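Local coordinates for protein aldehyde Dehydrogenase (Burkholderia cenocepacia, PDB 4O6R) that probably oxidises aldehydes to carboxylic acids with NAD(P)+ as cofactor, and binds adenosine monophosphate in its nucleotide pocket, at residues 28-33 against 185-190; 81-86 against 108-113; 89-94 against 100-105; 319-324 against 328-333. All coordinates share one frame; numbering follows the deposited sequence.

Contact 1: residues 28-33 against 185-190; sequences IDVLNP and TPLSTL
Val30 meets Pro186 and Leu187 with its two methyl groups, one for each partner at closest approach, and these apolar touches are the whole of the direct contact between the two segments. The methyl CG2 of Val30 points at the CG corner of the Pro186 ring, 3.8 Å from that carbon. The other branch takes the leucine: CG1 of Val30 stands 4.1 Å from CD1 of Leu187, end against end. CG1 is anti to the backbone N of Val30 (chi1 177°), which leaves CG2 beside that N, and the fork faces Pro186 and Leu187. CD of Pro186 is near both methyls, 3.9 Å from CG2 and 4.1 Å from CG1 of Val30.

Polar bonds outside the pair position both segments. The backbone of Val30 is hydrogen-bonded to strand 37-43, the antiparallel partner of its own strand, while the backbone N of Leu187 is bonded to the carboxylate of Asp97 and the hydroxyl of Ser188 to Glu94. Pro186 lies about 9 Å, between side chain and ligand, from the bound AMP, and close to the binding residue Glu183. The contact thus packs the two-stranded hairpin 27-32/37-43 against the beginning of helix 187-199, with Asp97 of helix 87-98 touching both Val30 and Pro186.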
loop_
_atom_site.group_PDB
_atom_site.type_symbol
_atom_site.label_atom_id
_atom_site.label_comp_id
_atom_site.label_asym_id
_atom_site.label_seq_id
_atom_site.Cartn_x
_atom_site.Cartn_y
_atom_site.Cartn_z
ATOM N N ILE A 28 -38.904 26.225 -0.763
ATOM C CA ILE A 28 -38.407 26.575 0.558
ATOM C C ILE A 28 -37.751 27.956 0.515
ATOM O O ILE A 28 -37.015 28.260 -0.425
ATOM C CB ILE A 28 -37.423 25.523 1.037
ATOM C CG1 ILE A 28 -38.207 24.250 1.404
ATOM C CG2 ILE A 28 -36.661 26.035 2.240
ATOM C CD1 ILE A 28 -37.361 23.013 1.622
ATOM N N ASP A 29 -38.033 28.787 1.520
ATOM C CA ASP A 29 -37.427 30.122 1.588
ATOM C C ASP A 29 -36.003 30.007 2.149
ATOM O O ASP A 29 -35.793 29.331 3.156
ATOM C CB ASP A 29 -38.246 31.070 2.476
ATOM C CG ASP A 29 -39.510 31.601 1.811
ATOM O OD1 ASP A 29 -39.876 31.228 0.678
ATOM O OD2 ASP A 29 -40.160 32.441 2.457
ATOM N N VAL A 30 -35.043 30.656 1.486
ATOM C CA VAL A 30 -33.651 30.663 1.918
ATOM C C VAL A 30 -33.383 32.029 2.491
ATOM O O VAL A 30 -33.600 33.038 1.818
ATOM C CB VAL A 30 -32.682 30.393 0.774
ATOM C CG1 VAL A 30 -31.233 30.478 1.264
ATOM C CG2 VAL A 30 -32.979 29.018 0.181
ATOM N N LEU A 31 -32.934 32.053 3.735
ATOM C CA LEU A 31 -32.778 33.294 4.475
ATOM C C LEU A 31 -31.317 33.745 4.544
ATOM O O LEU A 31 -30.375 32.912 4.550
ATOM C CB LEU A 31 -33.388 33.192 5.886
ATOM C CG LEU A 31 -34.846 32.716 5.971
ATOM C CD1 LEU A 31 -35.358 32.757 7.401
ATOM C CD2 LEU A 31 -35.703 33.595 5.080
ATOM N N ASN A 32 -31.154 35.059 4.591
ATOM C CA ASN A 32 -29.889 35.694 4.881
ATOM C C ASN A 32 -29.781 35.866 6.394
ATOM O O ASN A 32 -30.536 36.628 6.972
ATOM C CB ASN A 32 -29.841 37.060 4.201
ATOM C CG ASN A 32 -28.529 37.794 4.438
ATOM O OD1 ASN A 32 -27.734 37.423 5.304
ATOM N ND2 ASN A 32 -28.290 38.840 3.635
ATOM N N PRO A 33 -28.834 35.171 7.041
ATOM C CA PRO A 33 -28.695 35.286 8.504
ATOM C C PRO A 33 -28.215 36.637 9.041
ATOM O O PRO A 33 -28.331 36.887 10.237
ATOM C CB PRO A 33 -27.730 34.177 8.851
ATOM C CG PRO A 33 -26.914 33.985 7.618
ATOM C CD PRO A 33 -27.772 34.354 6.443
ATOM N N THR A 185 -28.949 26.257 3.524
ATOM C CA THR A 185 -27.835 26.887 2.813
ATOM C C THR A 185 -27.540 26.142 1.512
ATOM O O THR A 185 -26.479 25.528 1.376
ATOM C CB THR A 185 -26.542 26.845 3.663
ATOM O OG1 THR A 185 -26.217 25.477 3.990
ATOM C CG2 THR A 185 -26.703 27.640 4.917
ATOM N N PRO A 186 -28.494 26.132 0.566
ATOM C CA PRO A 186 -28.328 25.249 -0.601
ATOM C C PRO A 186 -27.635 25.915 -1.787
ATOM O O PRO A 186 -27.370 25.272 -2.791
ATOM C CB PRO A 186 -29.772 24.953 -0.999
ATOM C CG PRO A 186 -30.487 26.221 -0.665
ATOM C CD PRO A 186 -29.876 26.638 0.662
ATOM N N LEU A 187 -27.400 27.209 -1.705
ATOM C CA LEU A 187 -27.158 27.964 -2.938
ATOM C C LEU A 187 -25.796 27.684 -3.608
ATOM O O LEU A 187 -25.718 27.522 -4.836
ATOM C CB LEU A 187 -27.364 29.444 -2.685
ATOM C CG LEU A 187 -28.795 29.817 -2.278
ATOM C CD1 LEU A 187 -28.892 31.284 -1.961
ATOM C CD2 LEU A 187 -29.789 29.454 -3.374
ATOM N N SER A 188 -24.735 27.573 -2.815
ATOM C CA SER A 188 -23.408 27.339 -3.386
ATOM C C SER A 188 -23.313 25.945 -4.033
ATOM O O SER A 188 -22.640 25.777 -5.048
ATOM C CB SER A 188 -22.331 27.601 -2.322
ATOM O OG SER A 188 -22.393 26.618 -1.303
ATOM N N THR A 189 -24.049 24.967 -3.503
ATOM C CA THR A 189 -24.083 23.632 -4.052
ATOM C C THR A 189 -24.697 23.594 -5.451
ATOM O O THR A 189 -24.232 22.886 -6.341
ATOM C CB THR A 189 -24.871 22.698 -3.112
ATOM O OG1 THR A 189 -24.233 22.690 -1.841
ATOM C CG2 THR A 189 -24.892 21.281 -3.658
ATOM N N LEU A 190 -25.751 24.374 -5.632
ATOM C CA LEU A 190 -26.372 24.518 -6.932
ATOM C C LEU A 190 -25.405 25.196 -7.936
ATOM O O LEU A 190 -25.397 24.857 -9.107
ATOM C CB LEU A 190 -27.690 25.285 -6.783
ATOM C CG LEU A 190 -28.741 24.576 -5.933
ATOM C CD1 LEU A 190 -30.034 25.365 -5.934
ATOM C CD2 LEU A 190 -29.031 23.190 -6.486
#

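Contact 2: residues 81-86 against 108-113; sequences DAIEAN and LDVPRT. With NO3 (nitrate ion), chain F.
The carbonyl oxygen of Asp109 is gripped twice by Thr113, whose hydroxyl OG1 donates over 2.6 Å while its backbone N comes from the opposite face of the carbonyl plane. This pair of hydrogen bonds to one oxygen lies in helix 102-123, which packs against helix 69-85 in a helix-helix contact of the aldehyde dehydrogenase fold. With OG1 spent on its own helix, CG2 of Thr113, anti to the backbone N (chi1 -54° for OG1), is the branch presented to Ile83.

Ile83 carries the other side of the packing. Its CG2 lies 3.8 Å from CG1 of Val110, the two side chains sliding past each other in opposite directions, whereas its CD1 meets CG2 of Thr113 at 4.1 Å, nearly at right angles. Leu90 of helix 87-98 touches both Ile83 and Val110.

Beside this apolar core, a water donates to OE2 of Glu84 and to the carbonyl O of Pro111, bridging the helices. OE1 of Glu84 forms salt bridges with Arg118 and with Arg74 of a neighbouring subunit. Away from the interface, NH1 and NH2 of Arg112 both donate to O2 of a nitrate ion, probably from the crystallisation liquor, each over 2.9 Å and in the guanidinium plane.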
loop_
_atom_site.group_PDB
_atom_site.type_symbol
_atom_site.label_atom_id
_atom_site.label_comp_id
_atom_site.label_asym_id
_atom_site.label_seq_id
_atom_site.Cartn_x
_atom_site.Cartn_y
_atom_site.Cartn_z
ATOM N N ASP A 81 -10.253 24.017 -11.112
ATOM C CA ASP A 81 -9.839 25.256 -11.774
ATOM C C ASP A 81 -10.996 26.210 -11.925
ATOM O O ASP A 81 -10.834 27.410 -11.725
ATOM C CB ASP A 81 -9.253 24.976 -13.158
ATOM C CG ASP A 81 -7.860 24.370 -13.098
ATOM O OD1 ASP A 81 -7.167 24.486 -12.056
ATOM O OD2 ASP A 81 -7.445 23.804 -14.127
ATOM N N ALA A 82 -12.154 25.692 -12.304
ATOM C CA ALA A 82 -13.351 26.545 -12.509
ATOM C C ALA A 82 -13.796 27.217 -11.192
ATOM O O ALA A 82 -14.214 28.385 -11.155
ATOM C CB ALA A 82 -14.483 25.719 -13.092
ATOM N N ILE A 83 -13.715 26.466 -10.106
ATOM C CA ILE A 83 -14.009 27.022 -8.788
ATOM C C ILE A 83 -13.081 28.192 -8.501
ATOM O O ILE A 83 -13.541 29.306 -8.161
ATOM C CB ILE A 83 -13.901 25.943 -7.691
ATOM C CG1 ILE A 83 -15.053 24.946 -7.842
ATOM C CG2 ILE A 83 -13.884 26.567 -6.294
ATOM C CD1 ILE A 83 -14.840 23.629 -7.080
ATOM N N GLU A 84 -11.784 27.976 -8.692
ATOM C CA GLU A 84 -10.821 29.050 -8.481
ATOM C C GLU A 84 -11.077 30.253 -9.387
ATOM O O GLU A 84 -10.982 31.392 -8.925
ATOM C CB GLU A 84 -9.387 28.549 -8.613
ATOM C CG GLU A 84 -9.013 27.699 -7.400
ATOM C CD GLU A 84 -7.680 26.954 -7.516
ATOM O OE1 GLU A 84 -7.073 26.929 -8.608
ATOM O OE2 GLU A 84 -7.274 26.337 -6.507
ATOM N N ALA A 85 -11.416 30.007 -10.652
ATOM C CA ALA A 85 -11.776 31.097 -11.586
ATOM C C ALA A 85 -13.008 31.874 -11.140
ATOM O O ALA A 85 -13.214 33.005 -11.569
ATOM C CB ALA A 85 -11.984 30.560 -12.992
ATOM N N ASN A 86 -13.837 31.261 -10.315
ATOM C CA ASN A 86 -15.053 31.869 -9.797
ATOM C C ASN A 86 -14.984 32.181 -8.310
ATOM O O ASN A 86 -16.022 32.281 -7.654
ATOM C CB ASN A 86 -16.237 30.939 -10.077
ATOM C CG ASN A 86 -16.636 30.939 -11.537
ATOM O OD1 ASN A 86 -17.313 31.864 -11.988
ATOM N ND2 ASN A 86 -16.178 29.954 -12.298
ATOM N N LEU A 108 -10.732 30.578 2.946
ATOM C CA LEU A 108 -10.888 29.246 3.454
ATOM C C LEU A 108 -11.917 28.426 2.676
ATOM O O LEU A 108 -11.538 27.398 2.099
ATOM C CB LEU A 108 -11.206 29.275 4.963
ATOM C CG LEU A 108 -10.085 29.810 5.880
ATOM C CD1 LEU A 108 -10.607 30.167 7.260
ATOM C CD2 LEU A 108 -8.932 28.816 5.988
ATOM N N ASP A 109 -13.192 28.839 2.648
ATOM C CA ASP A 109 -14.241 28.033 2.017
ATOM C C ASP A 109 -13.915 27.696 0.538
ATOM O O ASP A 109 -13.924 26.511 0.129
ATOM C CB ASP A 109 -15.632 28.681 2.090
ATOM C CG ASP A 109 -16.193 28.823 3.525
ATOM O OD1 ASP A 109 -15.943 27.951 4.398
ATOM O OD2 ASP A 109 -16.927 29.820 3.764
ATOM N N VAL A 110 -13.654 28.708 -0.278
ATOM C CA VAL A 110 -13.413 28.433 -1.682
ATOM C C VAL A 110 -12.086 27.645 -1.926
ATOM O O VAL A 110 -12.121 26.607 -2.553
ATOM C CB VAL A 110 -13.494 29.718 -2.549
ATOM C CG1 VAL A 110 -13.087 29.431 -3.973
ATOM C CG2 VAL A 110 -14.899 30.297 -2.513
ATOM N N PRO A 111 -10.943 28.111 -1.395
ATOM C CA PRO A 111 -9.680 27.394 -1.594
ATOM C C PRO A 111 -9.708 25.936 -1.107
ATOM O O PRO A 111 -9.172 25.073 -1.781
ATOM C CB PRO A 111 -8.677 28.202 -0.752
ATOM C CG PRO A 111 -9.246 29.572 -0.720
ATOM C CD PRO A 111 -10.739 29.375 -0.660
ATOM N N ARG A 112 -10.345 25.665 0.026
ATOM C CA ARG A 112 -10.370 24.291 0.552
ATOM C C ARG A 112 -11.184 23.400 -0.361
ATOM O O ARG A 112 -10.843 22.247 -0.580
ATOM C CB ARG A 112 -10.923 24.233 1.977
ATOM C CG ARG A 112 -9.929 24.590 3.098
ATOM C CD ARG A 112 -10.720 25.006 4.326
ATOM N NE ARG A 112 -10.115 24.697 5.601
ATOM C CZ ARG A 112 -10.742 24.730 6.781
ATOM N NH1 ARG A 112 -12.030 25.045 6.877
ATOM N NH2 ARG A 112 -10.065 24.450 7.888
ATOM N N THR A 113 -12.273 23.948 -0.906
ATOM C CA THR A 113 -13.130 23.221 -1.835
ATOM C C THR A 113 -12.375 22.910 -3.106
ATOM O O THR A 113 -12.345 21.775 -3.531
ATOM C CB THR A 113 -14.414 24.027 -2.153
ATOM O OG1 THR A 113 -15.065 24.370 -0.929
ATOM C CG2 THR A 113 -15.362 23.232 -2.988
HETATM N N NO3 F . -12.956 23.528 9.928
HETATM O O1 NO3 F . -12.944 22.618 9.094
HETATM O O2 NO3 F . -12.284 24.718 9.710
HETATM O O3 NO3 F . -13.665 23.399 11.117
HETATM O O HOH W 1 -7.240 26.230 -3.705
#

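Contact 3: residues 89-94 against 100-105; sequences ALAQLE and HPIRDS
Apolar packing centres on CD1 of Ile102, which rests 3.8 Å from CB of Ala91 and also touches the backbone carbonyl carbon of that alanine. CG1 of Ile102 is anti to the backbone N (chi1 -173°), and the bend at chi2 (63°) carries CD1 to helix 87-98. There the methyl also meets the side chain of Gln92, with NE2 of Gln92 at 3.5 Å from CD1 of Ile102. The glutamine leaves its helix pointing away from Ile102, but the bend at its chi2 (-73°) brings the amide back alongside, where NE2 is held by a hydrogen bond to Glu88. One turn further along helix 87-98, CB of Glu94 packs 4.3 Å from CB of Ser105.

These contacts join consecutive helices linked by a short loop: helix 87-98 ends, the chain reverses within a few residues, and helix 102-123 returns across it. The two backbones come close at Ala91 and Ser105, whose CA atoms are 4.8 Å apart, a spacing that the small side chains permit.

Among the polar contacts, OG of Ser105 lies 3.0 Å from O of Ala91, but its proton could also serve another acceptor, and the same hydroxyl is hydrogen-bonded to Ser95 OG. Glu94 and His100 approach without bonding, OE2 of Glu94 being 4.4 Å from CE1 of His100 and set obliquely to the ring. Each is fixed by other partners: the carboxylate by Ser188 and the backbone N of Leu160, the imidazole by Asp109 through ND1.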
loop_
_atom_site.group_PDB
_atom_site.type_symbol
_atom_site.label_atom_id
_atom_site.label_comp_id
_atom_site.label_asym_id
_atom_site.label_seq_id
_atom_site.Cartn_x
_atom_site.Cartn_y
_atom_site.Cartn_z
ATOM N N ALA A 89 -17.217 35.303 -6.806
ATOM C CA ALA A 89 -18.647 35.066 -6.859
ATOM C C ALA A 89 -19.092 33.898 -5.948
ATOM O O ALA A 89 -20.144 33.985 -5.320
ATOM C CB ALA A 89 -19.123 34.862 -8.291
ATOM N N LEU A 90 -18.298 32.822 -5.864
ATOM C CA LEU A 90 -18.619 31.722 -4.968
ATOM C C LEU A 90 -18.531 32.164 -3.502
ATOM O O LEU A 90 -19.376 31.817 -2.702
ATOM C CB LEU A 90 -17.717 30.499 -5.193
ATOM C CG LEU A 90 -18.070 29.580 -6.362
ATOM C CD1 LEU A 90 -16.991 28.579 -6.629
ATOM C CD2 LEU A 90 -19.356 28.832 -6.094
ATOM N N ALA A 91 -17.503 32.939 -3.187
ATOM C CA ALA A 91 -17.311 33.440 -1.844
ATOM C C ALA A 91 -18.481 34.349 -1.430
ATOM O O ALA A 91 -19.001 34.223 -0.320
ATOM C CB ALA A 91 -15.993 34.190 -1.743
ATOM N N GLN A 92 -18.848 35.278 -2.312
ATOM C CA GLN A 92 -19.983 36.143 -2.061
ATOM C C GLN A 92 -21.260 35.340 -1.821
ATOM O O GLN A 92 -22.008 35.644 -0.890
ATOM C CB GLN A 92 -20.189 37.132 -3.208
ATOM C CG GLN A 92 -19.114 38.200 -3.309
ATOM C CD GLN A 92 -19.221 39.261 -2.214
ATOM O OE1 GLN A 92 -20.305 39.546 -1.716
ATOM N NE2 GLN A 92 -18.100 39.890 -1.888
ATOM N N LEU A 93 -21.518 34.330 -2.647
ATOM C CA LEU A 93 -22.761 33.548 -2.534
ATOM C C LEU A 93 -22.781 32.748 -1.234
ATOM O O LEU A 93 -23.780 32.752 -0.485
ATOM C CB LEU A 93 -22.943 32.626 -3.742
ATOM C CG LEU A 93 -24.222 31.795 -3.808
ATOM C CD1 LEU A 93 -25.438 32.688 -3.832
ATOM C CD2 LEU A 93 -24.226 30.924 -5.062
ATOM N N GLU A 94 -21.658 32.106 -0.934
ATOM C CA GLU A 94 -21.514 31.344 0.318
ATOM C C GLU A 94 -21.728 32.240 1.549
ATOM O O GLU A 94 -22.498 31.883 2.448
ATOM C CB GLU A 94 -20.139 30.625 0.369
ATOM C CG GLU A 94 -19.928 29.672 1.553
ATOM C CD GLU A 94 -20.696 28.357 1.463
ATOM O OE1 GLU A 94 -21.727 28.275 0.767
ATOM O OE2 GLU A 94 -20.292 27.376 2.146
ATOM N N HIS A 100 -20.970 33.253 6.868
ATOM C CA HIS A 100 -19.527 33.247 7.039
ATOM C C HIS A 100 -18.993 34.592 6.600
ATOM O O HIS A 100 -19.405 35.072 5.549
ATOM C CB HIS A 100 -18.872 32.214 6.163
ATOM C CG HIS A 100 -19.275 30.802 6.458
ATOM N ND1 HIS A 100 -18.733 29.727 5.784
ATOM C CD2 HIS A 100 -20.204 30.290 7.296
ATOM C CE1 HIS A 100 -19.294 28.611 6.208
ATOM N NE2 HIS A 100 -20.182 28.921 7.140
ATOM N N PRO A 101 -18.086 35.200 7.381
ATOM C CA PRO A 101 -17.435 36.428 6.902
ATOM C C PRO A 101 -16.828 36.238 5.503
ATOM O O PRO A 101 -16.207 35.217 5.213
ATOM C CB PRO A 101 -16.339 36.664 7.942
ATOM C CG PRO A 101 -16.918 36.086 9.215
ATOM C CD PRO A 101 -17.722 34.897 8.781
ATOM N N ILE A 102 -16.997 37.227 4.642
ATOM C CA ILE A 102 -16.429 37.188 3.291
ATOM C C ILE A 102 -14.931 36.913 3.314
ATOM O O ILE A 102 -14.407 36.241 2.450
ATOM C CB ILE A 102 -16.784 38.489 2.514
ATOM C CG1 ILE A 102 -16.349 38.430 1.038
ATOM C CG2 ILE A 102 -16.194 39.707 3.199
ATOM C CD1 ILE A 102 -17.011 37.351 0.188
ATOM N N ARG A 103 -14.229 37.390 4.331
ATOM C CA ARG A 103 -12.821 37.081 4.391
ATOM C C ARG A 103 -12.558 35.555 4.531
ATOM O O ARG A 103 -11.572 35.064 3.987
ATOM C CB ARG A 103 -12.131 37.905 5.477
ATOM C CG ARG A 103 -12.405 37.446 6.890
ATOM C CD ARG A 103 -11.634 38.308 7.860
ATOM N NE ARG A 103 -11.336 37.553 9.057
ATOM C CZ ARG A 103 -10.377 37.842 9.929
ATOM N NH1 ARG A 103 -9.642 38.952 9.799
ATOM N NH2 ARG A 103 -10.197 37.038 10.982
ATOM N N ASP A 104 -13.454 34.842 5.220
ATOM C CA ASP A 104 -13.336 33.389 5.443
ATOM C C ASP A 104 -13.783 32.604 4.200
ATOM O O ASP A 104 -13.175 31.578 3.835
ATOM C CB ASP A 104 -14.230 32.892 6.598
ATOM C CG ASP A 104 -13.749 33.305 7.981
ATOM O OD1 ASP A 104 -12.580 33.691 8.171
ATOM O OD2 ASP A 104 -14.601 33.204 8.920
ATOM N N SER A 105 -14.848 33.052 3.544
ATOM C CA SER A 105 -15.264 32.355 2.342
ATOM C C SER A 105 -14.214 32.536 1.244
ATOM O O SER A 105 -13.979 31.620 0.497
ATOM C CB SER A 105 -16.664 32.736 1.885
ATOM O OG SER A 105 -16.751 34.109 1.674
#

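Contact 4: residues 319-324 against 328-333; sequences GNPLDP and MGPLTS
Gly319, Pro321 and Pro330 form the centre of this loop contact, joined by one backbone hydrogen bond and a packed pair of proline rings. N of Gly319 donates to O of Met328 over 3.1 Å with an N-H...O angle of 157°, the donor approaching nearly in line with the carbonyl bond. Past this bond the carbonyl O of Gly319 lies 3.8 Å from CA of Gly329, the residue after Met328.

Pro321 supplies the apolar half of the contact. Its CG sits 3.6 Å from CD of Pro330, with CD of Pro321 a little farther from the same carbon at 4.0 Å, so a corner of one ring is set against the CD of the other, the two rings crossing at a slant. Tyr371 packs against both prolines from outside the segments.

The Pro321 ring is carried by a type I beta turn from Asn320 to Asp323, closed by Asp323 N to Asn320 O. An Asx turn is built into it: OD1 of Asn320 accepts from N of Leu322 over 3.0 Å, the donor lying above the carbonyl plane.

Both segments belong to the long connection between helices 302-315 and 334-349, away from the AMP site. Pro321 is bonded through its backbone to Ile102 at the start of helix 102-123, the side chain of Leu322 packs on Gln92 and Ser95 of helix 87-98, and Ser333 caps helix 334-349 through His336 N.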
loop_
_atom_site.group_PDB
_atom_site.type_symbol
_atom_site.label_atom_id
_atom_site.label_comp_id
_atom_site.label_asym_id
_atom_site.label_seq_id
_atom_site.Cartn_x
_atom_site.Cartn_y
_atom_site.Cartn_z
ATOM N N GLY A 319 -19.973 41.385 12.836
ATOM C CA GLY A 319 -20.742 42.217 11.926
ATOM C C GLY A 319 -21.163 41.578 10.622
ATOM O O GLY A 319 -21.165 40.361 10.494
ATOM N N ASN A 320 -21.572 42.432 9.680
ATOM C CA ASN A 320 -22.054 41.999 8.376
ATOM C C ASN A 320 -21.026 41.113 7.684
ATOM O O ASN A 320 -19.880 41.541 7.509
ATOM C CB ASN A 320 -22.341 43.216 7.496
ATOM C CG ASN A 320 -23.189 42.880 6.298
ATOM O OD1 ASN A 320 -23.133 41.777 5.754
ATOM N ND2 ASN A 320 -23.995 43.847 5.870
ATOM N N PRO A 321 -21.432 39.884 7.280
ATOM C CA PRO A 321 -20.543 38.985 6.555
ATOM C C PRO A 321 -19.942 39.623 5.307
ATOM O O PRO A 321 -18.808 39.319 4.949
ATOM C CB PRO A 321 -21.466 37.838 6.141
ATOM C CG PRO A 321 -22.507 37.812 7.183
ATOM C CD PRO A 321 -22.739 39.246 7.534
ATOM N N LEU A 322 -20.676 40.520 4.658
ATOM C CA LEU A 322 -20.163 41.103 3.420
ATOM C C LEU A 322 -19.059 42.159 3.597
ATOM O O LEU A 322 -18.409 42.532 2.638
ATOM C CB LEU A 322 -21.319 41.594 2.557
ATOM C CG LEU A 322 -22.278 40.458 2.128
ATOM C CD1 LEU A 322 -23.205 40.875 0.999
ATOM C CD2 LEU A 322 -21.581 39.156 1.737
ATOM N N ASP A 323 -18.826 42.605 4.830
ATOM C CA ASP A 323 -17.753 43.547 5.157
ATOM C C ASP A 323 -16.421 42.796 5.396
ATOM O O ASP A 323 -16.336 41.976 6.311
ATOM C CB ASP A 323 -18.167 44.331 6.410
ATOM C CG ASP A 323 -17.210 45.467 6.759
ATOM O OD1 ASP A 323 -16.039 45.469 6.345
ATOM O OD2 ASP A 323 -17.666 46.383 7.465
ATOM N N PRO A 324 -15.387 43.071 4.576
ATOM C CA PRO A 324 -14.085 42.404 4.698
ATOM C C PRO A 324 -13.374 42.625 6.032
ATOM O O PRO A 324 -12.454 41.875 6.367
ATOM C CB PRO A 324 -13.240 42.982 3.552
ATOM C CG PRO A 324 -14.083 43.991 2.861
ATOM C CD PRO A 324 -15.447 44.040 3.469
ATOM N N MET A 328 -16.172 37.883 12.674
ATOM C CA MET A 328 -17.169 36.891 13.035
ATOM C C MET A 328 -18.550 37.339 12.561
ATOM O O MET A 328 -18.969 38.443 12.808
ATOM C CB MET A 328 -17.199 36.642 14.544
ATOM C CG MET A 328 -18.255 35.603 14.945
ATOM S SD MET A 328 -18.319 35.148 16.716
ATOM C CE MET A 328 -16.986 34.051 16.688
ATOM N N GLY A 329 -19.242 36.449 11.862
ATOM C CA GLY A 329 -20.578 36.728 11.394
ATOM C C GLY A 329 -21.635 36.191 12.321
ATOM O O GLY A 329 -21.359 35.803 13.467
ATOM N N PRO A 330 -22.862 36.147 11.829
ATOM C CA PRO A 330 -23.935 35.610 12.619
ATOM C C PRO A 330 -23.942 34.103 12.539
ATOM O O PRO A 330 -23.270 33.538 11.675
ATOM C CB PRO A 330 -25.177 36.170 11.918
ATOM C CG PRO A 330 -24.771 36.240 10.493
ATOM C CD PRO A 330 -23.318 36.590 10.502
ATOM N N LEU A 331 -24.734 33.469 13.394
ATOM C CA LEU A 331 -25.047 32.051 13.239
ATOM C C LEU A 331 -25.950 31.848 12.032
ATOM O O LEU A 331 -26.574 32.783 11.552
ATOM C CB LEU A 331 -25.717 31.505 14.487
ATOM C CG LEU A 331 -24.956 31.744 15.790
ATOM C CD1 LEU A 331 -25.574 30.963 16.930
ATOM C CD2 LEU A 331 -23.509 31.358 15.656
ATOM N N THR A 332 -25.999 30.631 11.516
ATOM C CA THR A 332 -26.654 30.401 10.236
ATOM C C THR A 332 -28.222 30.452 10.313
ATOM O O THR A 332 -28.888 30.789 9.323
ATOM C CB THR A 332 -26.119 29.105 9.590
ATOM O OG1 THR A 332 -24.713 29.249 9.294
ATOM C CG2 THR A 332 -26.825 28.800 8.333
ATOM N N SER A 333 -28.812 30.150 11.467
ATOM C CA SER A 333 -30.267 30.149 11.571
ATOM C C SER A 333 -30.755 30.653 12.902
ATOM O O SER A 333 -30.062 30.529 13.918
ATOM C CB SER A 333 -30.820 28.742 11.354
ATOM O OG SER A 333 -30.601 27.964 12.517
#

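Contact 3 is the hub of the set, touching all three others. It shares helix 102-123 with contact 2, their centres 11 Å apart, and a probable backbone hydrogen bond from Asp109 to Asp104 runs between them. Along the chain, contact 1 spans the longest separation and encloses contact 2, which encloses contact 3; contact 4 follows later. Yet contact 4 returns to within 10 Å, between centres, of contact 3 and also packs against contact 1 through Pro33 and Thr185. Contact 2 touches neither contact 1 nor contact 4. The four contacts together tie the N-terminal hairpin, helices 69-85, 87-98 and 102-123, the helix 187-199 beside the nucleotide pocket and the 319-333 loop into one body.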